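Local atomic coordinates of SYE1 (Shewanella oneidensis, PDB entry 4AWT), a protein that binds FMN and probably acts as an NAD(P)H-dependent oxidoreductase of the Old Yellow Enzyme type, reducing carbon-carbon double bonds. Residues Thr26-Met40 with Ala347-Asp359. The protein carries 1 engineered substitution. Sequence-based numbering, arbitrary orientation.
Sequences TRSRASQPGDVANHM and ATLFGGGEKGLTD. With FMN (flavin mononucleotide), chain B; BOG (octyl beta-D-glucopyranoside), chain D.
Arg-29 and Gly-353 join in a side-on grip, NE and NH2 of the arginine both bonding Gly-353 O, in a worked case of guanidinium groups gathering the carbonyls of an irregular loop. The Arg-29 group lies inside the curve of 348-356. Its NE bond to Gly-353 O is 2.8 Å long and nearly straight. NH1 and NH2 meet Thr-348 O end-on, NH2 at 2.9 Å; both oxygens lie near the guanidinium plane. NH1 also reaches back to Arg-27 O, a carbonyl that accepts Gly-351 N as well (3.0 Å). Arg-27, bent at chi2 and chi3 (-54° and -57°), folds its head back toward the loop. There NE binds Leu-349 O in the carbonyl plane, on a lone pair, and NH2 is shared between Gly-356 O (2.8 Å) and Thr-348 O, which thus takes three N-H donors from the two arginines. The Leu-357 side chain passes those of both arginines in the opposite direction, CD1 over the centre of the Arg-29 group but toward the rim of the Arg-27 group. A leucine in place of Arg-29 would probably cost Gly-353 O both these donors and Thr-348 O two of three, leaving 351-353 less firmly held. At the flavin end, Thr-26 OG1 donates to FMN O4 (2.7 Å), and Phe-350 CE1 nears FMN C7M while its ring touches the bound octyl glucoside. The contact thus ties the loop after strand 20-22 to the C-terminal loop beside the FMN site of this TIM barrel.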
# COMPACT_ATOMS: atom_id res chain seq x y z
N THR A 26 0.78 2.82 -7.47
CA THR A 26 -0.08 2.44 -8.60
C THR A 26 0.37 3.16 -9.85
O THR A 26 0.42 4.39 -9.89
CB THR A 26 -1.53 2.83 -8.28
OG1 THR A 26 -2.06 1.98 -7.26
CG2 THR A 26 -2.46 2.74 -9.46
N ARG A 27 0.64 2.37 -10.90
CA ARG A 27 1.03 2.91 -12.20
C ARG A 27 0.03 2.55 -13.30
O ARG A 27 0.14 3.08 -14.43
CB ARG A 27 2.44 2.51 -12.60
CG ARG A 27 3.49 2.78 -11.54
CD ARG A 27 3.51 4.24 -11.03
NE ARG A 27 3.72 5.18 -12.14
CZ ARG A 27 4.89 5.43 -12.71
NH1 ARG A 27 6.00 4.95 -12.21
NH2 ARG A 27 4.94 6.22 -13.79
N SER A 28 -0.90 1.65 -13.03
CA SER A 28 -1.94 1.32 -13.99
C SER A 28 -1.36 0.94 -15.36
O SER A 28 -1.82 1.44 -16.39
CB SER A 28 -3.01 2.39 -14.05
OG SER A 28 -3.71 2.43 -12.83
N ARG A 29 -0.39 0.04 -15.34
CA ARG A 29 0.31 -0.44 -16.52
C ARG A 29 -0.02 -1.89 -16.81
O ARG A 29 0.60 -2.48 -17.71
CB ARG A 29 1.84 -0.27 -16.39
CG ARG A 29 2.36 1.15 -16.17
CD ARG A 29 1.93 2.04 -17.28
NE ARG A 29 2.88 3.17 -17.62
CZ ARG A 29 2.92 4.35 -17.03
NH1 ARG A 29 2.25 4.58 -15.91
NH2 ARG A 29 3.68 5.29 -17.55
N ALA A 30 -0.92 -2.55 -16.08
CA ALA A 30 -1.11 -3.98 -16.24
C ALA A 30 -1.69 -4.28 -17.63
O ALA A 30 -2.49 -3.56 -18.18
CB ALA A 30 -2.03 -4.51 -15.16
N SER A 31 -1.24 -5.43 -18.15
CA SER A 31 -1.67 -5.86 -19.47
C SER A 31 -3.14 -6.22 -19.50
O SER A 31 -3.69 -6.78 -18.55
CB SER A 31 -0.85 -7.06 -19.92
OG SER A 31 0.49 -6.65 -20.11
N GLN A 32 -3.74 -5.94 -20.65
CA GLN A 32 -5.13 -6.15 -20.92
C GLN A 32 -5.27 -7.18 -22.07
O GLN A 32 -4.49 -7.15 -23.02
CB GLN A 32 -5.80 -4.83 -21.36
CG GLN A 32 -5.61 -3.74 -20.26
CD GLN A 32 -6.17 -4.21 -18.95
OE1 GLN A 32 -7.33 -4.69 -18.89
NE2 GLN A 32 -5.43 -4.12 -17.86
N PRO A 33 -6.22 -8.09 -22.06
CA PRO A 33 -7.17 -8.22 -20.97
C PRO A 33 -6.45 -8.95 -19.85
O PRO A 33 -5.39 -9.57 -20.03
CB PRO A 33 -8.27 -9.08 -21.62
CG PRO A 33 -7.52 -9.93 -22.61
CD PRO A 33 -6.42 -9.09 -23.15
N GLY A 34 -7.02 -8.87 -18.70
CA GLY A 34 -6.64 -9.74 -17.59
C GLY A 34 -5.94 -9.06 -16.43
O GLY A 34 -5.73 -9.74 -15.40
N ASP A 35 -5.58 -7.78 -16.55
CA ASP A 35 -4.93 -7.07 -15.47
C ASP A 35 -3.69 -7.79 -14.98
O ASP A 35 -3.49 -8.05 -13.78
CB ASP A 35 -5.91 -6.77 -14.32
CG ASP A 35 -6.99 -5.77 -14.67
OD1 ASP A 35 -6.77 -4.90 -15.52
OD2 ASP A 35 -8.04 -5.85 -13.99
N VAL A 36 -2.77 -8.06 -15.92
CA VAL A 36 -1.63 -8.91 -15.65
C VAL A 36 -0.35 -8.10 -15.55
O VAL A 36 0.01 -7.35 -16.48
CB VAL A 36 -1.48 -9.98 -16.76
CG1 VAL A 36 -0.47 -11.00 -16.33
CG2 VAL A 36 -2.84 -10.63 -17.08
N ALA A 37 0.38 -8.25 -14.45
CA ALA A 37 1.70 -7.65 -14.33
C ALA A 37 2.60 -8.17 -15.49
O ALA A 37 2.43 -9.28 -15.95
CB ALA A 37 2.34 -8.01 -13.01
N ASN A 38 3.50 -7.30 -15.96
CA ASN A 38 4.12 -7.53 -17.24
C ASN A 38 5.59 -7.08 -17.33
O ASN A 38 6.23 -6.74 -16.34
CB ASN A 38 3.27 -6.84 -18.32
CG ASN A 38 3.22 -5.34 -18.07
OD1 ASN A 38 4.11 -4.75 -17.46
ND2 ASN A 38 2.14 -4.76 -18.50
N HIS A 39 6.12 -7.10 -18.59
CA HIS A 39 7.52 -6.90 -18.77
C HIS A 39 7.97 -5.50 -18.40
O HIS A 39 8.99 -5.35 -17.74
CB HIS A 39 7.87 -7.19 -20.22
CG HIS A 39 9.33 -7.07 -20.48
ND1 HIS A 39 10.28 -7.96 -20.08
CD2 HIS A 39 9.94 -6.04 -21.06
CE1 HIS A 39 11.48 -7.54 -20.41
NE2 HIS A 39 11.30 -6.38 -21.03
N MET A 40 7.24 -4.50 -18.80
CA MET A 40 7.66 -3.12 -18.49
C MET A 40 7.64 -2.93 -16.97
O MET A 40 8.47 -2.20 -16.42
CB MET A 40 6.88 -2.07 -19.25
CG MET A 40 5.40 -1.96 -18.82
SD MET A 40 4.53 -0.65 -19.69
CE MET A 40 4.46 -1.41 -21.32
N ALA A 347 1.33 13.54 -15.84
CA ALA A 347 0.55 12.98 -16.92
C ALA A 347 0.89 11.56 -17.27
O ALA A 347 0.07 10.90 -17.95
CB ALA A 347 0.75 13.84 -18.20
N THR A 348 2.03 11.01 -16.87
CA THR A 348 2.40 9.64 -17.17
C THR A 348 2.45 8.78 -15.93
O THR A 348 2.98 7.65 -15.94
CB THR A 348 3.70 9.58 -17.98
OG1 THR A 348 4.69 10.26 -17.23
CG2 THR A 348 3.53 10.23 -19.34
N LEU A 349 1.85 9.23 -14.83
CA LEU A 349 1.75 8.40 -13.63
C LEU A 349 0.94 7.13 -13.91
O LEU A 349 1.31 6.06 -13.42
CB LEU A 349 1.18 9.15 -12.47
CG LEU A 349 2.14 10.19 -11.88
CD1 LEU A 349 1.44 11.00 -10.83
CD2 LEU A 349 3.36 9.54 -11.27
N PHE A 350 -0.19 7.26 -14.61
CA PHE A 350 -1.18 6.23 -14.72
C PHE A 350 -1.46 5.90 -16.17
O PHE A 350 -1.78 6.79 -16.96
CB PHE A 350 -2.51 6.64 -14.06
CG PHE A 350 -2.35 7.11 -12.65
CD1 PHE A 350 -1.89 6.26 -11.66
CD2 PHE A 350 -2.63 8.40 -12.32
CE1 PHE A 350 -1.75 6.68 -10.37
CE2 PHE A 350 -2.49 8.84 -11.04
CZ PHE A 350 -2.05 7.98 -10.07
N GLY A 351 -1.45 4.62 -16.51
CA GLY A 351 -1.79 4.20 -17.88
C GLY A 351 -0.62 4.41 -18.82
O GLY A 351 0.45 4.85 -18.46
N GLY A 352 -0.86 4.08 -20.06
CA GLY A 352 0.20 4.17 -21.06
C GLY A 352 1.17 3.03 -20.98
O GLY A 352 0.86 1.88 -20.55
N GLY A 353 2.37 3.27 -21.38
CA GLY A 353 3.41 2.27 -21.55
C GLY A 353 4.69 2.67 -20.86
O GLY A 353 4.71 3.19 -19.75
N GLU A 354 5.81 2.37 -21.55
CA GLU A 354 7.09 2.60 -20.97
C GLU A 354 7.43 4.05 -20.72
O GLU A 354 8.23 4.36 -19.83
CB GLU A 354 8.20 1.96 -21.82
CG GLU A 354 8.25 0.48 -21.62
CD GLU A 354 9.54 -0.26 -21.69
OE1 GLU A 354 10.45 -0.41 -20.79
OE2 GLU A 354 9.51 -0.74 -22.88
N LYS A 355 6.87 4.95 -21.52
CA LYS A 355 7.19 6.37 -21.36
C LYS A 355 6.66 6.85 -20.01
O LYS A 355 5.49 6.68 -19.66
CB LYS A 355 6.61 7.16 -22.53
CG LYS A 355 7.30 6.90 -23.81
CD LYS A 355 6.68 7.70 -24.97
CE LYS A 355 7.49 7.56 -26.23
NZ LYS A 355 7.32 8.78 -27.07
N GLY A 356 7.56 7.46 -19.25
CA GLY A 356 7.22 7.89 -17.92
C GLY A 356 7.18 6.76 -16.92
O GLY A 356 6.70 6.97 -15.80
N LEU A 357 7.69 5.61 -17.28
CA LEU A 357 7.77 4.44 -16.41
C LEU A 357 9.20 3.98 -16.29
O LEU A 357 9.81 4.03 -15.21
CB LEU A 357 6.85 3.31 -16.88
CG LEU A 357 6.79 2.11 -15.94
CD1 LEU A 357 5.92 2.40 -14.73
CD2 LEU A 357 6.31 0.88 -16.69
N THR A 358 9.80 3.53 -17.40
CA THR A 358 11.11 2.94 -17.43
C THR A 358 12.18 3.79 -18.09
O THR A 358 13.33 3.38 -18.18
CB THR A 358 11.11 1.56 -18.12
OG1 THR A 358 10.59 1.78 -19.43
CG2 THR A 358 10.25 0.58 -17.39
N ASP A 359 11.81 5.00 -18.53
CA ASP A 359 12.73 5.87 -19.27
C ASP A 359 13.18 7.07 -18.49
O ASP A 359 13.75 7.99 -19.08
CB ASP A 359 12.16 6.25 -20.63
CG ASP A 359 10.92 7.06 -20.57
OD1 ASP A 359 10.40 7.28 -19.48
OD2 ASP A 359 10.42 7.45 -21.68
N1 FMN B . -0.16 4.08 -1.69
C2 FMN B . -0.53 2.82 -1.49
O2 FMN B . -0.60 2.32 -0.33
N3 FMN B . -0.86 2.01 -2.57
C4 FMN B . -0.82 2.44 -3.88
O4 FMN B . -1.04 1.61 -4.80
C4A FMN B . -0.54 3.80 -4.07
N5 FMN B . -0.57 4.35 -5.35
C5A FMN B . 0.13 5.57 -5.54
C6 FMN B . 0.37 6.03 -6.81
C7 FMN B . 1.08 7.23 -7.06
C7M FMN B . 1.41 7.59 -8.48
C8 FMN B . 1.50 7.96 -5.99
C8M FMN B . 2.30 9.23 -6.15
C9 FMN B . 1.25 7.50 -4.67
C9A FMN B . 0.58 6.30 -4.43
N10 FMN B . 0.38 5.82 -3.13
C10 FMN B . -0.11 4.54 -2.95
C1' FMN B . 0.92 6.58 -1.99
C2' FMN B . 2.44 6.45 -1.83
O2' FMN B . 2.79 5.14 -1.41
C3' FMN B . 3.00 7.40 -0.78
O3' FMN B . 2.55 7.08 0.52
C4' FMN B . 2.73 8.89 -1.05
O4' FMN B . 2.96 9.23 -2.41
C5' FMN B . 3.47 9.80 -0.09
O5' FMN B . 4.89 9.65 -0.23
P FMN B . 5.72 10.73 -1.11
O1P FMN B . 5.29 10.54 -2.54
O2P FMN B . 5.36 12.11 -0.58
O3P FMN B . 7.15 10.34 -0.86
C1 BOG D . -4.71 7.70 -6.64
O1 BOG D . -4.43 8.80 -7.48
C2 BOG D . -3.97 6.47 -7.05
O2 BOG D . -4.38 6.01 -8.32
C3 BOG D . -4.18 5.30 -6.08
O3 BOG D . -3.30 4.26 -6.37
C4 BOG D . -3.83 5.80 -4.67
O4 BOG D . -4.09 4.78 -3.76
C5 BOG D . -4.57 7.08 -4.30
O5 BOG D . -4.23 8.03 -5.30
C6 BOG D . -4.18 7.59 -2.94
O6 BOG D . -5.01 8.71 -2.70
C1' BOG D . -5.45 9.77 -7.53
C2' BOG D . -5.24 10.87 -8.57
C3' BOG D . -3.86 11.46 -8.56
C4' BOG D . -3.58 12.80 -9.24
C5' BOG D . -2.51 12.55 -10.31
C6' BOG D . -3.12 12.72 -11.71
C7' BOG D . -2.05 12.44 -12.78
C8' BOG D . -2.53 13.15 -14.04
O HOH W 1 8.56 5.62 -13.23
O HOH W 2 -1.79 0.96 -19.15